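Local coordinates for protein 2-keto-3-deoxygluconate kinase (PDB 2AFB) that probably phosphorylates 2-keto-3-deoxygluconate, as a sugar kinase of the pfkB family within the ribokinase clan, at residues 188-191 with 192-196. Residues are numbered along the deposited sequence; the frame is centred on the assembly and turned at random.
Sequences EAQK and VMIPF
Val192 N and Met193 N donate to the carbonyls four residues back, Glu188 O at 3.0 Å and Ala189 O at 2.7 Å, and a weak bond from Ile194 N to Gln190 O continues the alpha-helical pattern. Pro195, whose nitrogen carries no hydrogen, leaves out the next bond; its CD lies 3.2 Å from Lys191 O, and the helix kinks there. Along one side, Ile194 and Gln190 run side by side in the same direction, with Ile194 CD1 3.8 Å from Gln190 CB. With CG1 beside its own backbone N (chi1 -83°) and the chain extended at chi2, Ile194 brings CD1 back over the preceding turn. Beyond this aliphatic contact the extended Gln190 chain carries NE2 to a hydrogen bond with Lys212 O. Val192 sets CG2 3.4 Å from Glu188 O, whereas the bent selenomethionine Met193 passes Ala189 O with CB and CG. Trp184 touches Ala189, Val192 and Met193, and Phe196 packs on Glu160 and Leu163 of helix 155-169. These i to i+4 contacts, with a kink at Pro195, belong to the connecting helix of the right-handed beta-alpha-beta crossover between parallel strands 172-176 and 202-205 in the ribokinase-like fold.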
loop_
_atom_site.group_PDB
_atom_site.type_symbol
_atom_site.label_atom_id
_atom_site.label_comp_id
_atom_site.label_asym_id
_atom_site.label_seq_id
_atom_site.Cartn_x
_atom_site.Cartn_y
_atom_site.Cartn_z
ATOM N N GLU A 188 -45.378 0.822 -0.136
ATOM C CA GLU A 188 -45.056 1.685 -1.300
ATOM C C GLU A 188 -44.472 0.837 -2.416
ATOM O O GLU A 188 -44.790 1.038 -3.578
ATOM C CB GLU A 188 -44.037 2.814 -1.006
ATOM C CG GLU A 188 -44.184 3.641 0.276
ATOM C CD GLU A 188 -42.904 4.465 0.634
ATOM O OE1 GLU A 188 -42.297 5.028 -0.318
ATOM O OE2 GLU A 188 -42.524 4.569 1.841
ATOM N N ALA A 189 -43.598 -0.091 -2.048
ATOM C CA ALA A 189 -43.000 -1.025 -3.001
ATOM C C ALA A 189 -44.068 -1.819 -3.740
ATOM O O ALA A 189 -44.017 -1.919 -4.959
ATOM C CB ALA A 189 -42.049 -1.951 -2.287
ATOM N N GLN A 190 -45.064 -2.322 -3.011
ATOM C CA GLN A 190 -46.181 -3.045 -3.612
ATOM C C GLN A 190 -47.007 -2.143 -4.480
ATOM O O GLN A 190 -47.478 -2.564 -5.515
ATOM C CB GLN A 190 -47.098 -3.687 -2.555
ATOM C CG GLN A 190 -46.509 -4.913 -1.887
ATOM C CD GLN A 190 -47.132 -5.253 -0.550
ATOM O OE1 GLN A 190 -48.351 -5.329 -0.413
ATOM N NE2 GLN A 190 -46.294 -5.484 0.442
ATOM N N LYS A 191 -47.210 -0.904 -4.058
ATOM C CA LYS A 191 -48.044 0.008 -4.848
ATOM C C LYS A 191 -47.392 0.261 -6.224
ATOM O O LYS A 191 -48.081 0.330 -7.220
ATOM C CB LYS A 191 -48.325 1.337 -4.104
ATOM C CG LYS A 191 -49.784 1.509 -3.556
ATOM C CD LYS A 191 -50.041 0.877 -2.142
ATOM C CE LYS A 191 -50.297 -0.660 -2.168
ATOM N NZ LYS A 191 -49.667 -1.393 -1.010
ATOM N N VAL A 192 -46.068 0.364 -6.256
ATOM C CA VAL A 192 -45.301 0.677 -7.466
ATOM C C VAL A 192 -44.897 -0.548 -8.304
ATOM O O VAL A 192 -44.942 -0.532 -9.541
ATOM C CB VAL A 192 -43.982 1.467 -7.089
ATOM C CG1 VAL A 192 -43.086 1.666 -8.310
ATOM C CG2 VAL A 192 -44.347 2.836 -6.459
HETATM N N MSE A 193 -44.478 -1.608 -7.638
HETATM C CA MSE A 193 -43.900 -2.730 -8.353
HETATM C C MSE A 193 -44.929 -3.698 -8.936
HETATM O O MSE A 193 -44.660 -4.372 -9.916
HETATM C CB MSE A 193 -42.982 -3.471 -7.419
HETATM C CG MSE A 193 -41.826 -2.595 -6.961
HETATM SE SE MSE A 193 -40.488 -2.309 -8.470
HETATM C CE MSE A 193 -39.682 -4.217 -8.576
ATOM N N ILE A 194 -46.087 -3.808 -8.309
ATOM C CA ILE A 194 -47.077 -4.781 -8.759
ATOM C C ILE A 194 -47.532 -4.395 -10.149
ATOM O O ILE A 194 -47.466 -5.228 -11.036
ATOM C CB ILE A 194 -48.214 -4.996 -7.722
ATOM C CG1 ILE A 194 -47.719 -5.994 -6.688
ATOM C CG2 ILE A 194 -49.520 -5.506 -8.379
ATOM C CD1 ILE A 194 -48.410 -5.958 -5.339
ATOM N N PRO A 195 -47.908 -3.119 -10.374
ATOM C CA PRO A 195 -48.197 -2.729 -11.760
ATOM C C PRO A 195 -47.113 -3.038 -12.787
ATOM O O PRO A 195 -47.432 -3.428 -13.879
ATOM C CB PRO A 195 -48.449 -1.220 -11.659
ATOM C CG PRO A 195 -49.027 -1.060 -10.301
ATOM C CD PRO A 195 -48.137 -1.997 -9.451
ATOM N N PHE A 196 -45.837 -2.928 -12.423
ATOM C CA PHE A 196 -44.777 -3.223 -13.379
ATOM C C PHE A 196 -44.714 -4.707 -13.755
ATOM O O PHE A 196 -44.154 -5.068 -14.788
ATOM C CB PHE A 196 -43.413 -2.781 -12.837
ATOM C CG PHE A 196 -43.222 -1.282 -12.731
ATOM C CD1 PHE A 196 -43.850 -0.383 -13.597
ATOM C CD2 PHE A 196 -42.362 -0.776 -11.787
ATOM C CE1 PHE A 196 -43.639 0.995 -13.491
ATOM C CE2 PHE A 196 -42.151 0.609 -11.670
ATOM C CZ PHE A 196 -42.783 1.487 -12.523
#